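Local coordinates for tyrosine aminotransferase (Leishmania infantum, PDB 4IX8), which probably transfers the amino group of L-tyrosine to 2-oxoglutarate with pyridoxal 5'-phosphate as cofactor, at residues Ser119-Arg124 with Val291-Leu296; Pro172-Val177 with Val215-Ser220; Asp234-Cys239 with Ile244-Asp249; Ser264-Asp269 with Arg274-Gly279. All blocks are in the same frame, centred on the assembly; numbering follows the deposited sequence.

Counted from the N terminus, contact 1 opens first, on helix 112-122, and closes last, on strand 292-297, so the other three all lie within its span. Contact 2 closes a loop from helix 173-181 to strand 211-217; contacts 3 and 4 follow it in series as short loops, helix 229-242 to strand 246-249 and then residues 264-269 to strand 274-279. None of them cross. All four reach the large mixed sheet, in which strands 211-217, 246-249, 274-279 and 292-297 lie side by side in that order, and each contact fastens a helix or loop onto it. Contacts 2 and 3 touch where strands 211-217 and 246-249 run side by side.

Contact 1 of 4, residues Ser119-Arg124 with Val291-Leu296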
loop_
_atom_site.group_PDB
_atom_site.type_symbol
_atom_site.label_atom_id
_atom_site.label_comp_id
_atom_site.label_asym_id
_atom_site.label_seq_id
_atom_site.Cartn_x
_atom_site.Cartn_y
_atom_site.Cartn_z
ATOM N N SER A 119 -17.122 3.215 11.709
ATOM C CA SER A 119 -18.027 2.357 12.446
ATOM C C SER A 119 -19.421 2.981 12.476
ATOM O O SER A 119 -20.424 2.299 12.268
ATOM C CB SER A 119 -17.531 2.152 13.873
ATOM O OG SER A 119 -18.470 1.384 14.595
ATOM N N THR A 120 -19.469 4.285 12.731
ATOM C CA THR A 120 -20.737 5.015 12.788
ATOM C C THR A 120 -21.397 5.047 11.421
ATOM O O THR A 120 -22.614 4.892 11.304
ATOM C CB THR A 120 -20.536 6.449 13.251
ATOM O OG1 THR A 120 -19.949 6.444 14.559
ATOM C CG2 THR A 120 -21.862 7.206 13.260
ATOM N N TYR A 121 -20.581 5.251 10.390
ATOM C CA TYR A 121 -21.070 5.301 9.004
ATOM C C TYR A 121 -21.711 4.000 8.554
ATOM O O TYR A 121 -22.788 4.018 7.986
ATOM C CB TYR A 121 -19.915 5.671 8.065
ATOM C CG TYR A 121 -20.145 5.441 6.582
ATOM C CD1 TYR A 121 -20.812 6.372 5.783
ATOM C CD2 TYR A 121 -19.597 4.343 5.959
ATOM C CE1 TYR A 121 -20.986 6.145 4.385
ATOM C CE2 TYR A 121 -19.747 4.122 4.611
ATOM C CZ TYR A 121 -20.442 4.997 3.829
ATOM O OH TYR A 121 -20.553 4.701 2.492
ATOM N N TRP A 122 -21.094 2.870 8.880
ATOM C CA TRP A 122 -21.577 1.584 8.374
ATOM C C TRP A 122 -22.870 1.179 9.069
ATOM O O TRP A 122 -23.601 0.325 8.571
ATOM C CB TRP A 122 -20.532 0.467 8.539
ATOM C CG TRP A 122 -20.684 -0.490 7.394
ATOM C CD1 TRP A 122 -21.463 -1.615 7.352
ATOM C CD2 TRP A 122 -20.101 -0.360 6.084
ATOM N NE1 TRP A 122 -21.378 -2.203 6.106
ATOM C CE2 TRP A 122 -20.570 -1.436 5.308
ATOM C CE3 TRP A 122 -19.228 0.561 5.501
ATOM C CZ2 TRP A 122 -20.186 -1.617 3.993
ATOM C CZ3 TRP A 122 -18.859 0.380 4.186
ATOM C CH2 TRP A 122 -19.331 -0.694 3.451
ATOM N N ARG A 123 -23.179 1.849 10.176
ATOM C CA ARG A 123 -24.396 1.581 10.929
ATOM C C ARG A 123 -25.644 1.874 10.134
ATOM O O ARG A 123 -26.683 1.282 10.388
ATOM C CB ARG A 123 -24.408 2.393 12.220
ATOM C CG ARG A 123 -23.210 2.064 13.082
ATOM C CD ARG A 123 -23.521 2.029 14.546
ATOM N NE ARG A 123 -22.448 1.411 15.324
ATOM C CZ ARG A 123 -22.458 1.367 16.652
ATOM N NH1 ARG A 123 -23.481 1.919 17.335
ATOM N NH2 ARG A 123 -21.458 0.773 17.300
ATOM N N ARG A 124 -25.534 2.765 9.156
ATOM C CA ARG A 124 -26.685 3.149 8.356
ATOM C C ARG A 124 -27.124 2.010 7.455
ATOM O O ARG A 124 -28.225 2.030 6.922
ATOM C CB ARG A 124 -26.357 4.389 7.523
ATOM C CG ARG A 124 -25.378 4.119 6.340
ATOM C CD ARG A 124 -24.736 5.404 5.760
ATOM N NE ARG A 124 -24.487 6.411 6.805
ATOM C CZ ARG A 124 -24.168 7.687 6.588
ATOM N NH1 ARG A 124 -24.090 8.173 5.356
ATOM N NH2 ARG A 124 -23.980 8.496 7.614
ATOM N N VAL A 291 -6.915 5.042 0.532
ATOM C CA VAL A 291 -7.539 4.807 1.818
ATOM C C VAL A 291 -8.740 3.882 1.630
ATOM O O VAL A 291 -9.533 4.078 0.725
ATOM C CB VAL A 291 -8.021 6.131 2.474
ATOM C CG1 VAL A 291 -8.653 5.853 3.835
ATOM C CG2 VAL A 291 -6.850 7.139 2.598
ATOM N N GLY A 292 -8.882 2.917 2.524
ATOM C CA GLY A 292 -10.022 2.018 2.562
ATOM C C GLY A 292 -10.034 1.417 3.955
ATOM O O GLY A 292 -9.272 1.835 4.814
ATOM N N TRP A 293 -10.873 0.429 4.186
ATOM C CA TRP A 293 -10.962 -0.171 5.488
ATOM C C TRP A 293 -11.526 -1.566 5.465
ATOM O O TRP A 293 -12.101 -1.977 4.469
ATOM C CB TRP A 293 -11.845 0.681 6.378
ATOM C CG TRP A 293 -13.273 0.971 5.840
ATOM C CD1 TRP A 293 -14.333 0.106 5.794
ATOM C CD2 TRP A 293 -13.776 2.232 5.351
ATOM N NE1 TRP A 293 -15.445 0.739 5.267
ATOM C CE2 TRP A 293 -15.135 2.044 5.008
ATOM C CE3 TRP A 293 -13.212 3.486 5.166
ATOM C CZ2 TRP A 293 -15.923 3.057 4.462
ATOM C CZ3 TRP A 293 -14.021 4.513 4.627
ATOM C CH2 TRP A 293 -15.347 4.285 4.289
ATOM N N SER A 294 -11.389 -2.267 6.591
ATOM C CA SER A 294 -12.027 -3.547 6.804
ATOM C C SER A 294 -12.744 -3.466 8.155
ATOM O O SER A 294 -12.248 -2.844 9.095
ATOM C CB SER A 294 -11.006 -4.716 6.770
ATOM O OG SER A 294 -10.184 -4.699 7.933
ATOM N N ILE A 295 -13.909 -4.100 8.230
ATOM C CA ILE A 295 -14.722 -4.157 9.449
ATOM C C ILE A 295 -15.072 -5.597 9.771
ATOM O O ILE A 295 -15.799 -6.234 9.008
ATOM C CB ILE A 295 -16.043 -3.413 9.299
ATOM C CG1 ILE A 295 -15.809 -1.991 8.788
ATOM C CG2 ILE A 295 -16.822 -3.398 10.618
ATOM C CD1 ILE A 295 -17.070 -1.255 8.434
ATOM N N LEU A 296 -14.619 -6.083 10.931
ATOM C CA LEU A 296 -14.928 -7.444 11.358
ATOM C C LEU A 296 -16.167 -7.436 12.241
ATOM O O LEU A 296 -16.239 -6.664 13.175
ATOM C CB LEU A 296 -13.751 -8.058 12.127
ATOM C CG LEU A 296 -13.997 -9.501 12.632
ATOM C CD1 LEU A 296 -14.072 -10.458 11.506
ATOM C CD2 LEU A 296 -12.915 -9.909 13.572
#
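Trp-122 and Trp-293 meet obliquely, their ring planes standing at 86° to each other. CZ3 of Trp-122 comes up in the plane of the Trp-293 indole, at its edge, 3.6 Å from Trp-293 NE1. This is the dense part of the contact. Ile-295 adds to it with its terminal methyl, CD1, which approaches the Trp-122 indole obliquely and comes to 3.8 Å from Trp-122 CG.

The Tyr-121 flank is looser: CE2 of Tyr-121 approaches Trp-293 CZ2 to 4.0 Å, and the two side chains cross at about a right angle. Beyond it, Thr-120 and Arg-124 lie on the exposed side of this segment and do not touch the strand. The polar ends of the aromatics are held by other residues, Tyr-121 OH by Glu-254 and Trp-122 NE1 by Ser-264. The 119-122 part of helix 112-122 thus packs against strand 292-297, which runs between strands 140-143 and 274-279; Trp-122 also reaches Ile-276 on the latter.

Contact 2 of 4, residues Pro172-Val177 with Val215-Ser220; sequences PHYKSV and VIINPS
The N-terminal part of helix 173-181 stands off from strand 211-217, with even the nearest alpha carbons, Tyr-174 CA and Val-215 CA, 8.6 Å apart, and one long side chain bridges the gap. That side chain is Tyr-174, whose ring reaches across to the alternate strand residues Val-215 and Ile-217, while Ile-216 between them points to the other side of the sheet. CG1 of Val-215 sits over one face of the ring as a CH-pi contact, 4.1 Å from the centroid of the Tyr-174 ring and 20° off its normal, displaced toward the CD1-CE1 side. The valine places this methyl by keeping CG1 anti to its backbone N, chi1 177°.

On the CE2 side of the ring the partner is Ile-217, whose CD1 comes to 3.9 Å from Tyr-174 CE2. This approach is oblique, and the tyrosine and isoleucine side chains run past each other in opposite directions. Ile-150 of helix 145-157 and Val-166 of strand 163-168 also border the tyrosine, so the ring lies in an apolar layer between helices and sheet. On the same helix, His-173 takes another direction: its NE2 is hydrogen-bonded to the backbone O of Leu-316 of the second subunit.

Across these two segments the chemistry is purely apolar, yet it steers a polar group. The packed ring carries Tyr-174 OH to the carboxylate of Asp-249, and that carboxylate lies close to N1 of the pyridoxal-phosphate-modified Lys-282. This is consistent with a second-shell role for Tyr-174, orienting Asp-249 beside the cofactor.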
loop_
_atom_site.group_PDB
_atom_site.type_symbol
_atom_site.label_atom_id
_atom_site.label_comp_id
_atom_site.label_asym_id
_atom_site.label_seq_id
_atom_site.Cartn_x
_atom_site.Cartn_y
_atom_site.Cartn_z
ATOM N N PRO A 172 -9.850 -8.637 -10.332
ATOM C CA PRO A 172 -8.739 -9.601 -10.362
ATOM C C PRO A 172 -7.817 -9.657 -9.126
ATOM O O PRO A 172 -7.005 -10.575 -9.039
ATOM C CB PRO A 172 -7.912 -9.160 -11.573
ATOM C CG PRO A 172 -8.710 -8.098 -12.300
ATOM C CD PRO A 172 -9.776 -7.610 -11.395
ATOM N N HIS A 173 -7.958 -8.747 -8.181
ATOM C CA HIS A 173 -7.017 -8.663 -7.103
ATOM C C HIS A 173 -7.068 -9.874 -6.165
ATOM O O HIS A 173 -6.011 -10.225 -5.620
ATOM C CB HIS A 173 -7.224 -7.392 -6.279
ATOM C CG HIS A 173 -5.982 -6.939 -5.567
ATOM N ND1 HIS A 173 -4.788 -6.711 -6.224
ATOM C CD2 HIS A 173 -5.758 -6.639 -4.265
ATOM C CE1 HIS A 173 -3.887 -6.284 -5.358
ATOM N NE2 HIS A 173 -4.447 -6.235 -4.163
ATOM N N TYR A 174 -8.236 -10.508 -5.956
ATOM C CA TYR A 174 -8.286 -11.672 -5.059
ATOM C C TYR A 174 -7.392 -12.772 -5.588
ATOM O O TYR A 174 -6.556 -13.344 -4.857
ATOM C CB TYR A 174 -9.722 -12.173 -4.863
ATOM C CG TYR A 174 -10.483 -11.115 -4.128
ATOM C CD1 TYR A 174 -10.454 -11.047 -2.743
ATOM C CD2 TYR A 174 -11.147 -10.095 -4.824
ATOM C CE1 TYR A 174 -11.102 -10.005 -2.055
ATOM C CE2 TYR A 174 -11.794 -9.056 -4.145
ATOM C CZ TYR A 174 -11.766 -9.016 -2.775
ATOM O OH TYR A 174 -12.403 -7.999 -2.096
ATOM N N LYS A 175 -7.482 -12.991 -6.885
ATOM C CA LYS A 175 -6.675 -14.008 -7.540
ATOM C C LYS A 175 -5.195 -13.643 -7.491
ATOM O O LYS A 175 -4.333 -14.501 -7.277
ATOM C CB LYS A 175 -7.162 -14.176 -8.980
ATOM C CG LYS A 175 -6.254 -14.902 -9.915
ATOM C CD LYS A 175 -6.360 -16.350 -9.814
ATOM C CE LYS A 175 -5.680 -16.989 -11.009
ATOM N NZ LYS A 175 -5.151 -18.288 -10.556
ATOM N N SER A 176 -4.901 -12.368 -7.702
ATOM C CA SER A 176 -3.524 -11.925 -7.756
ATOM C C SER A 176 -2.835 -12.093 -6.431
ATOM O O SER A 176 -1.687 -12.454 -6.415
ATOM C CB SER A 176 -3.437 -10.464 -8.208
ATOM O OG SER A 176 -3.584 -10.412 -9.612
ATOM N N VAL A 177 -3.534 -11.785 -5.341
ATOM C CA VAL A 177 -2.986 -11.884 -3.990
ATOM C C VAL A 177 -2.833 -13.331 -3.595
ATOM O O VAL A 177 -1.799 -13.730 -3.082
ATOM C CB VAL A 177 -3.887 -11.158 -2.987
ATOM C CG1 VAL A 177 -3.514 -11.449 -1.541
ATOM C CG2 VAL A 177 -3.847 -9.693 -3.263
ATOM N N VAL A 215 -15.354 -15.635 -0.413
ATOM C CA VAL A 215 -15.308 -14.240 -0.798
ATOM C C VAL A 215 -16.481 -13.888 -1.710
ATOM O O VAL A 215 -16.724 -14.597 -2.688
ATOM C CB VAL A 215 -14.031 -13.885 -1.552
ATOM C CG1 VAL A 215 -14.094 -12.438 -1.985
ATOM C CG2 VAL A 215 -12.783 -14.136 -0.703
ATOM N N ILE A 216 -17.204 -12.805 -1.388
ATOM C CA ILE A 216 -18.155 -12.245 -2.323
ATOM C C ILE A 216 -17.807 -10.802 -2.615
ATOM O O ILE A 216 -17.096 -10.142 -1.835
ATOM C CB ILE A 216 -19.615 -12.321 -1.841
ATOM C CG1 ILE A 216 -19.828 -11.492 -0.602
ATOM C CG2 ILE A 216 -20.048 -13.781 -1.652
ATOM C CD1 ILE A 216 -21.277 -11.415 -0.184
ATOM N N ILE A 217 -18.237 -10.351 -3.795
ATOM C CA ILE A 217 -18.159 -8.968 -4.191
ATOM C C ILE A 217 -19.565 -8.462 -4.468
ATOM O O ILE A 217 -20.209 -8.899 -5.399
ATOM C CB ILE A 217 -17.265 -8.765 -5.433
ATOM C CG1 ILE A 217 -15.877 -9.412 -5.236
ATOM C CG2 ILE A 217 -17.112 -7.280 -5.677
ATOM C CD1 ILE A 217 -14.971 -9.352 -6.450
ATOM N N ASN A 218 -20.028 -7.531 -3.661
ATOM C CA ASN A 218 -21.395 -7.084 -3.757
ATOM C C ASN A 218 -21.569 -5.639 -3.288
ATOM O O ASN A 218 -21.398 -5.363 -2.130
ATOM C CB ASN A 218 -22.294 -7.974 -2.933
ATOM C CG ASN A 218 -23.743 -7.528 -3.021
ATOM O OD1 ASN A 218 -24.318 -7.497 -4.098
ATOM N ND2 ASN A 218 -24.313 -7.141 -1.902
ATOM N N PRO A 219 -21.933 -4.717 -4.178
ATOM C CA PRO A 219 -22.209 -4.918 -5.594
ATOM C C PRO A 219 -20.974 -5.327 -6.350
ATOM O O PRO A 219 -19.870 -5.031 -5.882
ATOM C CB PRO A 219 -22.720 -3.545 -6.052
ATOM C CG PRO A 219 -23.254 -2.889 -4.813
ATOM C CD PRO A 219 -22.318 -3.375 -3.719
ATOM N N SER A 220 -21.151 -5.885 -7.549
ATOM C CA SER A 220 -20.043 -6.543 -8.249
ATOM C C SER A 220 -19.336 -5.730 -9.347
ATOM O O SER A 220 -19.966 -5.108 -10.176
ATOM C CB SER A 220 -20.541 -7.832 -8.878
ATOM O OG SER A 220 -19.612 -8.242 -9.861
#

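Contact 3 of 4, residues Asp234-Cys239 with Ile244-Asp249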
loop_
_atom_site.group_PDB
_atom_site.type_symbol
_atom_site.label_atom_id
_atom_site.label_comp_id
_atom_site.label_asym_id
_atom_site.label_seq_id
_atom_site.Cartn_x
_atom_site.Cartn_y
_atom_site.Cartn_z
ATOM N N ASP A 234 -28.739 -16.437 1.943
ATOM C CA ASP A 234 -28.353 -17.791 1.575
ATOM C C ASP A 234 -26.830 -17.967 1.621
ATOM O O ASP A 234 -26.336 -19.011 2.043
ATOM C CB ASP A 234 -28.855 -18.144 0.175
ATOM C CG ASP A 234 -30.331 -18.429 0.136
ATOM O OD1 ASP A 234 -30.948 -18.638 1.212
ATOM O OD2 ASP A 234 -30.862 -18.454 -0.991
ATOM N N ILE A 235 -26.097 -16.951 1.175
ATOM C CA ILE A 235 -24.643 -16.982 1.238
ATOM C C ILE A 235 -24.172 -17.149 2.689
ATOM O O ILE A 235 -23.340 -18.000 2.989
ATOM C CB ILE A 235 -24.069 -15.724 0.647
ATOM C CG1 ILE A 235 -24.268 -15.739 -0.869
ATOM C CG2 ILE A 235 -22.610 -15.599 0.961
ATOM C CD1 ILE A 235 -24.110 -14.355 -1.508
ATOM N N ILE A 236 -24.768 -16.384 3.592
ATOM C CA ILE A 236 -24.453 -16.486 5.001
ATOM C C ILE A 236 -24.791 -17.876 5.508
ATOM O O ILE A 236 -23.961 -18.487 6.158
ATOM C CB ILE A 236 -25.205 -15.417 5.790
ATOM C CG1 ILE A 236 -24.585 -14.073 5.447
ATOM C CG2 ILE A 236 -25.114 -15.638 7.312
ATOM C CD1 ILE A 236 -25.322 -12.877 6.031
ATOM N N ASP A 237 -25.939 -18.427 5.129
ATOM C CA ASP A 237 -26.279 -19.773 5.576
ATOM C C ASP A 237 -25.244 -20.764 5.082
ATOM O O ASP A 237 -24.855 -21.670 5.804
ATOM C CB ASP A 237 -27.663 -20.221 5.090
ATOM C CG ASP A 237 -28.773 -19.484 5.778
ATOM O OD1 ASP A 237 -28.492 -18.890 6.839
ATOM O OD2 ASP A 237 -29.929 -19.534 5.305
ATOM N N PHE A 238 -24.787 -20.577 3.857
ATOM C CA PHE A 238 -23.748 -21.430 3.312
ATOM C C PHE A 238 -22.475 -21.424 4.168
ATOM O O PHE A 238 -21.873 -22.455 4.416
ATOM C CB PHE A 238 -23.441 -20.992 1.893
ATOM C CG PHE A 238 -22.361 -21.776 1.242
ATOM C CD1 PHE A 238 -21.043 -21.409 1.397
ATOM C CD2 PHE A 238 -22.663 -22.877 0.461
ATOM C CE1 PHE A 238 -20.042 -22.117 0.778
ATOM C CE2 PHE A 238 -21.667 -23.591 -0.161
ATOM C CZ PHE A 238 -20.351 -23.210 0.004
ATOM N N CYS A 239 -22.079 -20.240 4.604
ATOM C CA CYS A 239 -20.871 -20.061 5.409
ATOM C C CYS A 239 -21.059 -20.668 6.793
ATOM O O CYS A 239 -20.124 -21.176 7.398
ATOM C CB CYS A 239 -20.520 -18.568 5.488
ATOM S SG CYS A 239 -19.840 -17.968 3.911
ATOM N N ILE A 244 -16.951 -21.490 7.593
ATOM C CA ILE A 244 -15.893 -20.631 7.111
ATOM C C ILE A 244 -16.379 -19.202 7.182
ATOM O O ILE A 244 -17.572 -18.955 6.988
ATOM C CB ILE A 244 -15.512 -20.982 5.677
ATOM C CG1 ILE A 244 -16.770 -21.051 4.799
ATOM C CG2 ILE A 244 -14.773 -22.327 5.643
ATOM C CD1 ILE A 244 -16.471 -21.320 3.325
ATOM N N PRO A 245 -15.464 -18.252 7.431
ATOM C CA PRO A 245 -15.789 -16.826 7.485
ATOM C C PRO A 245 -16.139 -16.266 6.114
ATOM O O PRO A 245 -15.715 -16.818 5.105
ATOM C CB PRO A 245 -14.504 -16.190 7.997
ATOM C CG PRO A 245 -13.441 -17.133 7.539
ATOM C CD PRO A 245 -14.047 -18.495 7.707
ATOM N N LEU A 246 -16.926 -15.199 6.106
ATOM C CA LEU A 246 -17.363 -14.555 4.896
ATOM C C LEU A 246 -16.688 -13.219 4.721
ATOM O O LEU A 246 -16.800 -12.345 5.596
ATOM C CB LEU A 246 -18.881 -14.379 4.945
ATOM C CG LEU A 246 -19.570 -13.638 3.796
ATOM C CD1 LEU A 246 -19.324 -14.323 2.468
ATOM C CD2 LEU A 246 -21.107 -13.539 4.037
ATOM N N ILE A 247 -15.995 -13.048 3.591
ATOM C CA ILE A 247 -15.364 -11.776 3.243
ATOM C C ILE A 247 -16.190 -11.122 2.130
ATOM O O ILE A 247 -16.398 -11.723 1.095
ATOM C CB ILE A 247 -13.917 -11.963 2.755
ATOM C CG1 ILE A 247 -13.096 -12.704 3.810
ATOM C CG2 ILE A 247 -13.302 -10.635 2.378
ATOM C CD1 ILE A 247 -11.725 -13.093 3.355
ATOM N N SER A 248 -16.647 -9.898 2.353
ATOM C CA SER A 248 -17.555 -9.234 1.441
ATOM C C SER A 248 -17.002 -7.908 1.034
ATOM O O SER A 248 -16.869 -7.009 1.868
ATOM C CB SER A 248 -18.903 -9.037 2.099
ATOM O OG SER A 248 -19.828 -8.461 1.220
ATOM N N ASP A 249 -16.689 -7.781 -0.253
ATOM C CA ASP A 249 -16.190 -6.529 -0.817
ATOM C C ASP A 249 -17.370 -5.624 -1.174
ATOM O O ASP A 249 -18.015 -5.814 -2.188
ATOM C CB ASP A 249 -15.333 -6.812 -2.032
ATOM C CG ASP A 249 -14.565 -5.593 -2.503
ATOM O OD1 ASP A 249 -15.075 -4.457 -2.314
ATOM O OD2 ASP A 249 -13.477 -5.788 -3.101
#
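Ile-235 begins the contact by setting CG2 against both methyls of Leu-246, nearer CD1 at 3.8 Å, where helix 229-242 packs on strand 246-249. The two belong to the beta-alpha-beta unit formed with strand 211-217; the short helix and strand segments run roughly antiparallel, at 150°, and their axes come no closer than 10.0 Å. The next residue, Ile-236, meets one of the same methyls: its CG1 lies 3.8 Å from Leu-246 CD2. Both isoleucines cross the leucine at about a right angle and meet its methyls from the helix side. Leu-246 points toward the helix, with CG anti to the backbone N, chi1 176°.

Farther along, Phe-238 makes a lighter, oblique contact, its CE1 4.5 Å from Ile-244 CD1. Its ring also has other neighbours, meeting Phe-214 of strand 211-217 and His-242 of its own helix.

Cys-239 contributes both side chain and backbone. With SG beside the backbone N, chi1 -73°, the sulfur packs 3.9 Å from Leu-246 CB and also lies near Ile-244. Phe-214 touches this cysteine too, which joins the helix to two neighbouring strands. After the turn, Ile-244 and Pro-245 pack against Arg-38 and Ile-40 of the second subunit, so the point where the helix gives way to the strand also lies at the dimer interface. The turn itself is pinned by the backbone: Ile-244 N donates to Cys-239 O over 3.2 Å, in the carbonyl plane, with an N-H...O angle of 150°.

Contact 4 of 4, residues Ser264-Asp269 with Arg274-Gly279; sequences SVADFD and RLILGG
Val-265 O accepts a short hydrogen bond from Arg-274 NH1, 2.7 Å long with an N-H...O angle of 157°. The oxygen lies close to the guanidinium plane, at its edge, while the donor is tilted 21° from the carbonyl plane of the valine. Bends at chi2 and chi3 fold the arginine back over Val-265, bringing its CD 3.9 Å from Val-265 CB. A water continues the link, accepting from Arg-274 NH2 and donating to Phe-268 O at 2.8 Å, and Arg-274 NE bonds Val-272 O, so the guanidinium is held from several directions.

Beside the arginine, the contact turns apolar. CG2 of Val-265 presses on Ile-276, 3.5 Å from its CG1, and Ala-266 CB reaches Ile-276 CD1 at 3.7 Å. Ser-264, where the type I turn through Asp-267 starts, lies beside the same CD1, its OG hydrogen-bonded to Glu-250.

The loop is thus fixed to strand 274-279 by an apolar patch and a charged side chain. The buried guanidinium bonds two backbone carbonyl oxygens, Val-265 O and Val-272 O, and a water, so it ties the main chain of the loop to the strand, while Asp-267 and Asp-269 take their salt bridges to other arginines.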
loop_
_atom_site.group_PDB
_atom_site.type_symbol
_atom_site.label_atom_id
_atom_site.label_comp_id
_atom_site.label_asym_id
_atom_site.label_seq_id
_atom_site.Cartn_x
_atom_site.Cartn_y
_atom_site.Cartn_z
ATOM N N SER A 264 -26.035 -5.140 2.979
ATOM C CA SER A 264 -24.701 -5.422 3.513
ATOM C C SER A 264 -24.723 -6.705 4.339
ATOM O O SER A 264 -25.724 -7.012 4.961
ATOM C CB SER A 264 -24.219 -4.244 4.376
ATOM O OG SER A 264 -22.964 -4.521 5.021
ATOM N N VAL A 265 -23.634 -7.469 4.342
ATOM C CA VAL A 265 -23.600 -8.691 5.149
ATOM C C VAL A 265 -23.685 -8.318 6.614
ATOM O O VAL A 265 -23.922 -9.166 7.477
ATOM C CB VAL A 265 -22.337 -9.570 4.867
ATOM C CG1 VAL A 265 -22.347 -10.035 3.439
ATOM C CG2 VAL A 265 -21.057 -8.832 5.180
ATOM N N ALA A 266 -23.505 -7.038 6.902
ATOM C CA ALA A 266 -23.682 -6.514 8.250
ATOM C C ALA A 266 -25.131 -6.554 8.745
ATOM O O ALA A 266 -25.364 -6.586 9.970
ATOM C CB ALA A 266 -23.193 -5.096 8.309
ATOM N N ASP A 267 -26.093 -6.502 7.819
ATOM C CA ASP A 267 -27.513 -6.300 8.180
ATOM C C ASP A 267 -28.245 -7.599 8.472
ATOM O O ASP A 267 -29.353 -7.819 7.988
ATOM C CB ASP A 267 -28.233 -5.569 7.037
ATOM C CG ASP A 267 -29.589 -5.042 7.432
ATOM O OD1 ASP A 267 -29.786 -4.756 8.628
ATOM O OD2 ASP A 267 -30.462 -4.938 6.535
ATOM N N PHE A 268 -27.648 -8.438 9.311
ATOM C CA PHE A 268 -28.205 -9.749 9.620
ATOM C C PHE A 268 -27.934 -10.120 11.045
ATOM O O PHE A 268 -26.963 -9.679 11.649
ATOM C CB PHE A 268 -27.612 -10.826 8.715
ATOM C CG PHE A 268 -28.092 -10.756 7.294
ATOM C CD1 PHE A 268 -29.227 -11.465 6.896
ATOM C CD2 PHE A 268 -27.419 -9.985 6.354
ATOM C CE1 PHE A 268 -29.685 -11.405 5.586
ATOM C CE2 PHE A 268 -27.862 -9.925 5.036
ATOM C CZ PHE A 268 -29.004 -10.632 4.654
ATOM N N ASP A 269 -28.805 -10.962 11.565
ATOM C CA ASP A 269 -28.636 -11.485 12.898
ATOM C C ASP A 269 -28.025 -12.858 12.756
ATOM O O ASP A 269 -28.719 -13.825 12.471
ATOM C CB ASP A 269 -29.969 -11.538 13.621
ATOM C CG ASP A 269 -30.628 -10.203 13.656
ATOM O OD1 ASP A 269 -30.033 -9.292 14.276
ATOM O OD2 ASP A 269 -31.722 -10.065 13.066
ATOM N N ARG A 274 -17.946 -12.174 9.690
ATOM C CA ARG A 274 -17.928 -11.491 8.399
ATOM C C ARG A 274 -16.898 -10.392 8.393
ATOM O O ARG A 274 -16.865 -9.586 9.312
ATOM C CB ARG A 274 -19.283 -10.874 8.109
ATOM C CG ARG A 274 -20.346 -11.855 7.762
ATOM C CD ARG A 274 -21.689 -11.418 8.294
ATOM N NE ARG A 274 -21.783 -11.569 9.751
ATOM C CZ ARG A 274 -22.554 -10.815 10.540
ATOM N NH1 ARG A 274 -23.289 -9.827 10.043
ATOM N NH2 ARG A 274 -22.583 -11.033 11.834
ATOM N N LEU A 275 -16.106 -10.307 7.331
ATOM C CA LEU A 275 -15.165 -9.187 7.179
ATOM C C LEU A 275 -15.578 -8.348 5.952
ATOM O O LEU A 275 -15.549 -8.799 4.810
ATOM C CB LEU A 275 -13.730 -9.693 7.040
ATOM C CG LEU A 275 -12.622 -8.649 7.014
ATOM C CD1 LEU A 275 -12.396 -8.078 8.391
ATOM C CD2 LEU A 275 -11.313 -9.196 6.385
ATOM N N ILE A 276 -15.987 -7.128 6.211
ATOM C CA ILE A 276 -16.478 -6.232 5.182
ATOM C C ILE A 276 -15.358 -5.323 4.743
ATOM O O ILE A 276 -14.722 -4.704 5.578
ATOM C CB ILE A 276 -17.618 -5.413 5.708
ATOM C CG1 ILE A 276 -18.735 -6.348 6.142
ATOM C CG2 ILE A 276 -18.105 -4.446 4.665
ATOM C CD1 ILE A 276 -19.858 -5.674 6.780
ATOM N N LEU A 277 -15.124 -5.251 3.435
ATOM C CA LEU A 277 -14.119 -4.353 2.845
ATOM C C LEU A 277 -14.886 -3.238 2.160
ATOM O O LEU A 277 -15.867 -3.498 1.482
ATOM C CB LEU A 277 -13.218 -5.091 1.853
ATOM C CG LEU A 277 -12.754 -6.475 2.346
ATOM C CD1 LEU A 277 -11.795 -7.110 1.373
ATOM C CD2 LEU A 277 -12.093 -6.357 3.723
ATOM N N GLY A 278 -14.458 -1.993 2.361
ATOM C CA GLY A 278 -15.148 -0.848 1.805
ATOM C C GLY A 278 -14.248 0.350 1.885
ATOM O O GLY A 278 -13.086 0.205 2.268
ATOM N N GLY A 279 -14.763 1.515 1.492
ATOM C CA GLY A 279 -13.990 2.734 1.493
ATOM C C GLY A 279 -14.667 3.818 0.667
ATOM O O GLY A 279 -15.838 3.685 0.271
HETATM O O HOH W 1 -24.619 -8.783 12.955
#